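Local atomic coordinates of cell division control protein 45 cdc45 putative (Entamoeba histolytica, PDB entry 6CC2), a protein that probably serves as a subunit of the CMG helicase (Cdc45, MCM2-7 and GINS), which unwinds parental DNA at eukaryotic replication forks. Residues Thr32-Val37 with Cys209-Ser214; Ala204-Cys209 with Phe355-Ala360; Lys220-Ala225 with Leu337-Phe342; Gly362-Asn367 with Phe397-Glu402. One frame throughout, in Å; residues are numbered along the deposited sequence.

In the fold
Starting from the N terminus, contact 1 closes the first large loop, bringing the start of helix 33-48, beside the six-stranded parallel sheet, against the end of helix 199-213. Contact 2 opens on that same helix before contact 1 has closed, so the two loops cross; they share Cys-209, and contact 2 ends on helix 354-364. Contact 3 lies wholly within the loop of contact 2 and joins the following helix, 219-233, to strand 338-344 of the small mixed sheet. Contact 4 comes last, in series, and ties the end of helix 354-364 to helix 393-417. Helices 199-213 and 354-364 thus link helix 33-48, beside the parallel sheet, to the later helices.

Contact 1. Residues Thr32-Val37 with Cys209-Ser214; sequences TVDAIV and CDQYIS
The carboxylate of Asp-210 sits against the first turn of helix 33-48, beside Val-33 and Asp-34, where the two short helical segments run nearly antiparallel. With CG anti to the backbone N (chi1 176°), the group is carried straight across the gap, and its CG lies 3.5 Å from Val-33 CB. Asp-210 OD2 accepts from Asp-34 N at 3.0 Å in a fairly straight bond (159°), whose donor stands above the carboxylate plane, 47° out of it. Asp-210 OD1 accepts from water 1 at 2.6 Å, and the water accepts from Val-33 N at 3.1 Å. The carboxylate thus lies against two successive amides, with water 1 bridging OD1 and Val-33 N. Thr-32 caps the same turn from within, its OG1 accepting a hydrogen bond from Ala-35 N at 2.9 Å; OG1 also bonds to Asp-84. The Asp-34 side chain passes obliquely by Gln-211, with OD2 3.9 Å from Gln-211 CG, but its polar end is held elsewhere, by Ser-181, Val-182 N and Gly-183 N, while Gln-211 NE2 goes to Ser-179 O. The arrangement is a helix N terminus with a Thr N-cap joined by an acid from a helix remote in sequence, on the loop after strand 24-29 of a parallel sheet, consistent with the RecJ-like DHH fold of Cdc45.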
# COMPACT_ATOMS: atom_id res chain seq x y z
N THR A 32 5.10 2.89 1.75
CA THR A 32 3.69 2.61 2.01
C THR A 32 3.04 3.87 2.57
O THR A 32 3.70 4.71 3.17
CB THR A 32 3.51 1.46 3.02
OG1 THR A 32 3.83 1.86 4.33
CG2 THR A 32 4.37 0.23 2.62
N VAL A 33 1.74 4.00 2.35
CA VAL A 33 1.02 5.15 2.90
C VAL A 33 1.08 5.11 4.42
O VAL A 33 1.19 6.15 5.08
CB VAL A 33 -0.43 5.17 2.39
CG1 VAL A 33 -1.22 6.27 3.10
CG2 VAL A 33 -0.45 5.38 0.87
N ASP A 34 0.95 3.91 5.00
CA ASP A 34 1.08 3.75 6.46
C ASP A 34 2.40 4.31 6.97
O ASP A 34 2.45 4.97 8.02
CB ASP A 34 0.93 2.27 6.81
CG ASP A 34 0.65 2.01 8.28
OD1 ASP A 34 0.16 2.90 9.03
OD2 ASP A 34 0.90 0.85 8.69
N ALA A 35 3.48 4.06 6.25
CA ALA A 35 4.77 4.60 6.65
C ALA A 35 4.77 6.12 6.61
O ALA A 35 5.33 6.76 7.52
CB ALA A 35 5.89 4.04 5.76
N ILE A 36 4.14 6.73 5.61
CA ILE A 36 4.06 8.19 5.56
C ILE A 36 3.27 8.70 6.76
O ILE A 36 3.63 9.71 7.39
CB ILE A 36 3.45 8.69 4.25
CG1 ILE A 36 4.26 8.18 3.04
CG2 ILE A 36 3.41 10.24 4.22
CD1 ILE A 36 3.75 8.68 1.70
N VAL A 37 2.17 8.02 7.09
CA VAL A 37 1.38 8.39 8.27
C VAL A 37 2.24 8.38 9.52
O VAL A 37 2.18 9.28 10.36
CB VAL A 37 0.17 7.45 8.41
CG1 VAL A 37 -0.47 7.57 9.78
CG2 VAL A 37 -0.84 7.70 7.28
N CYS A 209 -6.46 2.01 6.80
CA CYS A 209 -7.11 1.80 5.52
C CYS A 209 -6.09 1.34 4.47
O CYS A 209 -6.38 0.46 3.65
CB CYS A 209 -7.79 3.08 5.04
SG CYS A 209 -9.28 3.48 5.95
N ASP A 210 -4.89 1.94 4.48
CA ASP A 210 -3.82 1.50 3.56
C ASP A 210 -3.50 0.02 3.78
O ASP A 210 -3.37 -0.75 2.81
CB ASP A 210 -2.57 2.35 3.77
CG ASP A 210 -1.40 1.88 2.91
OD1 ASP A 210 -1.59 1.72 1.68
OD2 ASP A 210 -0.28 1.68 3.47
N GLN A 211 -3.37 -0.41 5.04
CA GLN A 211 -3.12 -1.83 5.29
C GLN A 211 -4.21 -2.71 4.69
O GLN A 211 -3.93 -3.77 4.13
CB GLN A 211 -3.04 -2.10 6.79
CG GLN A 211 -1.77 -1.65 7.46
CD GLN A 211 -1.74 -2.17 8.88
OE1 GLN A 211 -2.66 -1.93 9.66
NE2 GLN A 211 -0.69 -2.92 9.21
N TYR A 212 -5.47 -2.31 4.84
CA TYR A 212 -6.56 -3.15 4.34
C TYR A 212 -6.59 -3.15 2.82
O TYR A 212 -6.70 -4.21 2.19
CB TYR A 212 -7.91 -2.68 4.93
CG TYR A 212 -9.09 -3.49 4.51
CD1 TYR A 212 -9.30 -4.80 4.98
CD2 TYR A 212 -10.02 -2.97 3.61
CE1 TYR A 212 -10.39 -5.54 4.59
CE2 TYR A 212 -11.13 -3.71 3.21
CZ TYR A 212 -11.31 -5.00 3.70
OH TYR A 212 -12.40 -5.73 3.29
N ILE A 213 -6.49 -1.96 2.19
CA ILE A 213 -6.41 -1.88 0.73
C ILE A 213 -5.28 -2.74 0.20
O ILE A 213 -5.40 -3.39 -0.85
CB ILE A 213 -6.23 -0.41 0.30
CG1 ILE A 213 -7.50 0.37 0.55
CG2 ILE A 213 -5.82 -0.33 -1.16
CD1 ILE A 213 -7.33 1.91 0.47
N SER A 214 -4.13 -2.71 0.90
CA SER A 214 -2.92 -3.39 0.44
C SER A 214 -2.92 -4.89 0.72
O SER A 214 -1.92 -5.56 0.41
CB SER A 214 -1.69 -2.74 1.09
OG SER A 214 -1.55 -1.40 0.67
O HOH W 1 0.68 1.87 0.41

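Contact 2. Residues Ala204-Cys209 with Phe355-Ala360; sequences AAIGVC and FDAAHA
Cys-209 on Phe-355 and Ile-206 on two alanines make this a buried, apolar helix-to-helix packing, in which helix 199-213 crosses helix 354-364 in the interior of the chain. The segment axes approach to 8.3 Å at a crossing angle of -68°, and no hydrogen bond spans the gap. Small side chains permit the approach: Ala-358 CB lies 3.8 Å from the carbonyl O of Ile-206 and 4.0 Å from Cys-209 CB. On the neighbouring turn the Ile-206 chain reaches out to Ala-357, its CD1 meeting Ala-357 CB at 3.7 Å, while its other branch, CG2, rests on Ala-358. The aromatic end is more specific. Although the Phe-355 CB points away from the partner helix, the ring turns back under Cys-209, whose SG hangs over the ring centre, 3.6 Å from the centroid and only 10° off the normal. Placing SG anti to the carbonyl carbon (chi1 -72°) brings it there, with Cys-209 CB 3.6 Å from Phe-355 CD1. The ring of Tyr-222 from helix 219-233 meets both the sulfur and Phe-355, adding a third helix to this corner. Outside the interface, Asp-356 forms a salt bridge with Arg-263. The pattern is that of a close, alanine-lined helix crossing in the buried core between helices 199-213 and 354-364, finished at one end by a cysteine sulfur-aromatic contact.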
# COMPACT_ATOMS: atom_id res chain seq x y z
N ALA A 204 -4.04 8.30 11.28
CA ALA A 204 -4.01 6.89 11.65
C ALA A 204 -5.08 6.10 10.91
O ALA A 204 -4.85 4.92 10.55
CB ALA A 204 -4.20 6.75 13.17
N ALA A 205 -6.27 6.68 10.72
CA ALA A 205 -7.30 5.99 9.95
C ALA A 205 -6.83 5.71 8.53
O ALA A 205 -7.03 4.61 8.00
CB ALA A 205 -8.59 6.82 9.92
N ILE A 206 -6.15 6.69 7.90
CA ILE A 206 -5.62 6.49 6.55
C ILE A 206 -4.61 5.36 6.54
O ILE A 206 -4.58 4.54 5.61
CB ILE A 206 -5.00 7.81 6.03
CG1 ILE A 206 -6.13 8.82 5.82
CG2 ILE A 206 -4.19 7.56 4.74
CD1 ILE A 206 -5.68 10.20 5.51
N GLY A 207 -3.77 5.29 7.58
CA GLY A 207 -2.77 4.23 7.66
C GLY A 207 -3.37 2.83 7.72
O GLY A 207 -2.91 1.93 7.03
N VAL A 208 -4.40 2.63 8.55
CA VAL A 208 -4.98 1.31 8.64
C VAL A 208 -5.83 1.00 7.40
O VAL A 208 -5.90 -0.14 6.98
CB VAL A 208 -5.78 1.14 9.94
CG1 VAL A 208 -7.06 1.94 9.93
CG2 VAL A 208 -6.10 -0.36 10.15
N CYS A 209 -6.46 2.01 6.80
CA CYS A 209 -7.11 1.80 5.52
C CYS A 209 -6.09 1.34 4.47
O CYS A 209 -6.38 0.46 3.65
CB CYS A 209 -7.79 3.08 5.04
SG CYS A 209 -9.28 3.48 5.95
N PHE A 355 -10.57 5.76 3.41
CA PHE A 355 -10.29 4.88 2.28
C PHE A 355 -10.04 5.69 1.02
O PHE A 355 -9.10 5.40 0.26
CB PHE A 355 -11.45 3.92 2.05
CG PHE A 355 -11.43 2.71 2.94
CD1 PHE A 355 -10.37 1.83 2.90
CD2 PHE A 355 -12.47 2.45 3.79
CE1 PHE A 355 -10.36 0.70 3.70
CE2 PHE A 355 -12.48 1.32 4.58
CZ PHE A 355 -11.41 0.46 4.54
N ASP A 356 -10.87 6.72 0.78
CA ASP A 356 -10.65 7.57 -0.39
C ASP A 356 -9.26 8.19 -0.33
O ASP A 356 -8.53 8.22 -1.34
CB ASP A 356 -11.68 8.70 -0.45
CG ASP A 356 -13.11 8.20 -0.58
OD1 ASP A 356 -13.36 7.17 -1.23
OD2 ASP A 356 -14.02 8.92 -0.02
N ALA A 357 -8.90 8.72 0.84
CA ALA A 357 -7.61 9.36 0.99
C ALA A 357 -6.46 8.37 0.83
O ALA A 357 -5.43 8.71 0.22
CB ALA A 357 -7.54 10.03 2.36
N ALA A 358 -6.61 7.15 1.38
CA ALA A 358 -5.56 6.15 1.19
C ALA A 358 -5.40 5.77 -0.28
O ALA A 358 -4.27 5.57 -0.77
CB ALA A 358 -5.84 4.94 2.06
N HIS A 359 -6.50 5.66 -1.01
CA HIS A 359 -6.40 5.38 -2.45
C HIS A 359 -5.67 6.52 -3.16
O HIS A 359 -4.80 6.29 -4.00
CB HIS A 359 -7.78 5.17 -3.07
CG HIS A 359 -8.39 3.84 -2.79
ND1 HIS A 359 -7.80 2.65 -3.16
CD2 HIS A 359 -9.58 3.52 -2.22
CE1 HIS A 359 -8.59 1.65 -2.80
NE2 HIS A 359 -9.68 2.14 -2.24
N ALA A 360 -6.03 7.76 -2.83
CA ALA A 360 -5.47 8.91 -3.51
C ALA A 360 -3.99 9.03 -3.23
O ALA A 360 -3.19 9.23 -4.15
CB ALA A 360 -6.18 10.19 -3.06

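Contact 3. Residues Lys220-Ala225 with Leu337-Phe342; sequences KTYVHA and LFLPSF
Val-223 and Pro-340 mark the closest backbone approach, 7.1 Å between their CA atoms, where helix 219-233 lies along strand 338-344. The segment axes make an angle of 37° and come within 8.9 Å. Tyr-222 spans the gap: CG anti to the backbone N (chi1 167°) directs the phenol at the strand, and its OH donates to Pro-340 O at 2.7 Å. That oxygen lies near the ring plane, at its edge, and the C=O...OH angle is 148°. The hydroxyl also accepts from water 2 at 2.8 Å, and the water in turn accepts from Phe-342 N, so the phenol oxygen is tied to Pro-340 O directly and to Phe-342 N through water. Beneath this polar end the contact is apolar. Val-223 extends CG2 to Leu-339 CD2 at 3.8 Å and to Pro-340 CD at 4.0 Å, while the other Leu-339 methyl, CD1, approaches Tyr-222 CD2 obliquely at 4.2 Å. Ser-341, turned away from the helix, bonds to Gln-258 and Asp-256. The whole is a helix packed against the outermost strand, within this chain, of the small mixed sheet that also contains strand 251-257.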
# COMPACT_ATOMS: atom_id res chain seq x y z
N LYS A 220 -11.89 -7.82 9.88
CA LYS A 220 -12.12 -7.78 11.33
C LYS A 220 -11.06 -6.92 12.01
O LYS A 220 -11.36 -6.12 12.91
CB LYS A 220 -12.12 -9.20 11.89
CG LYS A 220 -13.38 -9.98 11.54
CD LYS A 220 -13.42 -11.34 12.22
CE LYS A 220 -12.37 -12.30 11.65
NZ LYS A 220 -12.56 -13.69 12.15
N THR A 221 -9.82 -7.03 11.57
CA THR A 221 -8.76 -6.19 12.13
C THR A 221 -8.99 -4.72 11.81
O THR A 221 -8.84 -3.83 12.68
CB THR A 221 -7.40 -6.66 11.59
OG1 THR A 221 -7.16 -7.99 12.06
CG2 THR A 221 -6.30 -5.74 12.05
N TYR A 222 -9.41 -4.43 10.58
CA TYR A 222 -9.74 -3.06 10.24
C TYR A 222 -10.85 -2.51 11.13
O TYR A 222 -10.74 -1.39 11.67
CB TYR A 222 -10.12 -2.99 8.76
CG TYR A 222 -10.76 -1.65 8.43
CD1 TYR A 222 -10.00 -0.51 8.29
CD2 TYR A 222 -12.15 -1.53 8.32
CE1 TYR A 222 -10.58 0.71 8.03
CE2 TYR A 222 -12.72 -0.31 8.07
CZ TYR A 222 -11.95 0.81 7.94
OH TYR A 222 -12.53 2.02 7.69
N VAL A 223 -11.93 -3.26 11.28
CA VAL A 223 -13.07 -2.76 12.05
C VAL A 223 -12.66 -2.52 13.49
O VAL A 223 -13.06 -1.52 14.11
CB VAL A 223 -14.26 -3.72 11.93
CG1 VAL A 223 -15.35 -3.34 12.88
CG2 VAL A 223 -14.77 -3.69 10.51
N HIS A 224 -11.84 -3.41 14.04
CA HIS A 224 -11.37 -3.23 15.43
C HIS A 224 -10.55 -1.96 15.57
O HIS A 224 -10.60 -1.29 16.61
CB HIS A 224 -10.55 -4.45 15.83
CG HIS A 224 -10.36 -4.60 17.32
ND1 HIS A 224 -11.42 -4.71 18.19
CD2 HIS A 224 -9.24 -4.67 18.07
CE1 HIS A 224 -10.96 -4.83 19.42
NE2 HIS A 224 -9.64 -4.81 19.38
N ALA A 225 -9.76 -1.63 14.56
CA ALA A 225 -8.99 -0.38 14.60
C ALA A 225 -9.92 0.83 14.63
O ALA A 225 -9.73 1.76 15.42
CB ALA A 225 -8.05 -0.30 13.40
N LEU A 337 -18.07 -6.07 1.95
CA LEU A 337 -18.14 -4.81 1.21
C LEU A 337 -18.67 -3.69 2.10
O LEU A 337 -18.35 -2.52 1.89
CB LEU A 337 -19.02 -4.97 -0.01
CG LEU A 337 -19.17 -3.74 -0.90
CD1 LEU A 337 -17.83 -3.29 -1.45
CD2 LEU A 337 -20.14 -4.05 -2.00
N PHE A 338 -19.48 -4.03 3.10
CA PHE A 338 -20.06 -3.02 3.98
C PHE A 338 -19.21 -2.96 5.24
O PHE A 338 -19.21 -3.89 6.06
CB PHE A 338 -21.52 -3.34 4.29
CG PHE A 338 -22.38 -3.32 3.06
CD1 PHE A 338 -22.85 -2.12 2.56
CD2 PHE A 338 -22.69 -4.49 2.39
CE1 PHE A 338 -23.64 -2.09 1.42
CE2 PHE A 338 -23.47 -4.46 1.26
CZ PHE A 338 -23.94 -3.25 0.77
N LEU A 339 -18.46 -1.88 5.38
CA LEU A 339 -17.59 -1.64 6.52
C LEU A 339 -17.70 -0.17 6.89
O LEU A 339 -17.97 0.67 6.04
CB LEU A 339 -16.12 -1.96 6.19
CG LEU A 339 -15.80 -3.40 5.79
CD1 LEU A 339 -14.34 -3.45 5.31
CD2 LEU A 339 -15.99 -4.34 6.94
N PRO A 340 -17.46 0.16 8.16
CA PRO A 340 -17.44 1.58 8.54
C PRO A 340 -16.31 2.33 7.85
O PRO A 340 -15.22 1.80 7.65
CB PRO A 340 -17.23 1.54 10.07
CG PRO A 340 -16.54 0.23 10.32
CD PRO A 340 -17.15 -0.72 9.29
N SER A 341 -16.61 3.55 7.44
CA SER A 341 -15.65 4.49 6.90
C SER A 341 -15.42 5.62 7.90
O SER A 341 -16.37 6.08 8.56
CB SER A 341 -16.14 5.10 5.58
OG SER A 341 -15.94 4.24 4.49
N PHE A 342 -14.18 6.07 8.00
CA PHE A 342 -13.79 7.20 8.85
C PHE A 342 -13.66 8.43 7.96
O PHE A 342 -13.00 8.39 6.92
CB PHE A 342 -12.46 6.87 9.55
CG PHE A 342 -12.07 7.84 10.61
CD1 PHE A 342 -11.45 9.02 10.27
CD2 PHE A 342 -12.31 7.56 11.94
CE1 PHE A 342 -11.10 9.94 11.26
CE2 PHE A 342 -11.98 8.46 12.93
CZ PHE A 342 -11.35 9.66 12.59
O HOH W 2 -12.22 4.52 6.54

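Contact 4. Residues Gly362-Asn367 with Phe397-Glu402; sequences GSIITN and FAKCIE
Lys-399 lies stretched along Ser-363 and reaches the C-terminal end of helix 354-364, every side-chain torsion near 180°. Its CB starts beside the serine hydroxyl, 3.2 Å from Ser-363 OG, and CG is tighter still, 3.0 Å from that same OG. At CD the neighbour changes to the carbonyl, Ser-363 O at 3.3 Å, and CE stays with it at 3.1 Å while nearing Thr-366 O. NZ then gathers three backbone oxygens of the turn. The firm bond is to Thr-366 O, 2.8 Å, with NZ in the carbonyl plane; those to Ser-363 O at 3.0 Å and Ile-364 O at 3.3 Å are weak, as is a further one to Gln-372. Ser-363 O is shared with Thr-366 N, and Thr-366 OG1 donates to Gly-362 O, so the turn that presents these oxygens is itself tied together. At the root of the lysine, Ser-363 CB packs on Cys-400 CB at 3.8 Å. An ammonium group placed among the carbonyls at a helix's C-terminal end should be electrostatically favourable: it offers N-H donors to carbonyl oxygens at the end of the helix, firmly to Thr-366 O and weakly to the other two, and would probably steady the lysine's positive charge.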
# COMPACT_ATOMS: atom_id res chain seq x y z
N GLY A 362 -1.98 6.64 -2.08
CA GLY A 362 -1.31 5.48 -2.64
C GLY A 362 -1.02 5.66 -4.12
O GLY A 362 0.05 5.27 -4.61
N SER A 363 -1.95 6.28 -4.84
CA SER A 363 -1.72 6.56 -6.25
C SER A 363 -0.65 7.62 -6.45
O SER A 363 0.20 7.48 -7.33
CB SER A 363 -3.04 6.99 -6.90
OG SER A 363 -2.86 7.29 -8.28
N ILE A 364 -0.67 8.68 -5.64
CA ILE A 364 0.35 9.72 -5.79
C ILE A 364 1.76 9.14 -5.63
O ILE A 364 2.69 9.52 -6.36
CB ILE A 364 0.10 10.87 -4.79
CG1 ILE A 364 -1.14 11.65 -5.15
CG2 ILE A 364 1.33 11.79 -4.71
CD1 ILE A 364 -1.13 12.25 -6.52
N ILE A 365 1.95 8.23 -4.68
CA ILE A 365 3.29 7.69 -4.43
C ILE A 365 3.63 6.51 -5.34
O ILE A 365 4.70 5.91 -5.20
CB ILE A 365 3.47 7.27 -2.95
CG1 ILE A 365 2.59 6.08 -2.60
CG2 ILE A 365 3.19 8.45 -2.03
CD1 ILE A 365 2.93 5.47 -1.25
N THR A 366 2.75 6.17 -6.28
CA THR A 366 3.09 5.17 -7.28
C THR A 366 3.84 5.85 -8.42
O THR A 366 3.32 6.78 -9.02
CB THR A 366 1.81 4.52 -7.80
OG1 THR A 366 1.12 3.88 -6.71
CG2 THR A 366 2.14 3.47 -8.88
N ASN A 367 5.03 5.36 -8.74
CA ASN A 367 5.80 5.90 -9.86
C ASN A 367 5.06 5.63 -11.16
O ASN A 367 4.80 4.48 -11.50
CB ASN A 367 7.19 5.29 -9.93
CG ASN A 367 8.04 5.63 -8.73
OD1 ASN A 367 7.92 6.69 -8.11
ND2 ASN A 367 8.96 4.72 -8.42
N PHE A 397 -7.36 11.37 -6.73
CA PHE A 397 -8.50 10.62 -7.24
C PHE A 397 -8.35 10.39 -8.74
O PHE A 397 -8.56 9.28 -9.24
CB PHE A 397 -9.82 11.35 -6.97
CG PHE A 397 -10.14 11.56 -5.51
CD1 PHE A 397 -9.64 10.74 -4.52
CD2 PHE A 397 -10.97 12.62 -5.13
CE1 PHE A 397 -9.94 10.97 -3.18
CE2 PHE A 397 -11.28 12.84 -3.81
CZ PHE A 397 -10.78 12.01 -2.83
N ALA A 398 -7.97 11.44 -9.47
CA ALA A 398 -7.87 11.32 -10.93
C ALA A 398 -6.78 10.33 -11.33
O ALA A 398 -6.97 9.52 -12.25
CB ALA A 398 -7.60 12.68 -11.56
N LYS A 399 -5.62 10.40 -10.65
CA LYS A 399 -4.53 9.48 -10.99
C LYS A 399 -4.94 8.04 -10.71
O LYS A 399 -4.68 7.13 -11.52
CB LYS A 399 -3.28 9.83 -10.20
CG LYS A 399 -2.05 9.02 -10.61
CD LYS A 399 -0.79 9.46 -9.82
CE LYS A 399 0.42 8.63 -10.22
NZ LYS A 399 1.65 9.03 -9.45
N CYS A 400 -5.60 7.81 -9.57
CA CYS A 400 -6.06 6.47 -9.22
C CYS A 400 -7.08 5.96 -10.24
O CYS A 400 -7.03 4.80 -10.65
CB CYS A 400 -6.66 6.50 -7.80
SG CYS A 400 -7.12 4.92 -7.17
N ILE A 401 -8.04 6.80 -10.61
CA ILE A 401 -9.07 6.40 -11.55
C ILE A 401 -8.45 6.07 -12.91
O ILE A 401 -8.75 5.03 -13.50
CB ILE A 401 -10.13 7.51 -11.67
CG1 ILE A 401 -11.03 7.49 -10.42
CG2 ILE A 401 -10.94 7.34 -12.94
CD1 ILE A 401 -11.95 8.70 -10.31
N GLU A 402 -7.59 6.95 -13.41
CA GLU A 402 -6.98 6.71 -14.70
C GLU A 402 -6.14 5.43 -14.70
O GLU A 402 -6.22 4.64 -15.65
CB GLU A 402 -6.11 7.91 -15.10
CG GLU A 402 -5.44 7.76 -16.46
CD GLU A 402 -4.64 8.97 -16.86
OE1 GLU A 402 -4.56 9.93 -16.06
OE2 GLU A 402 -4.07 8.97 -17.97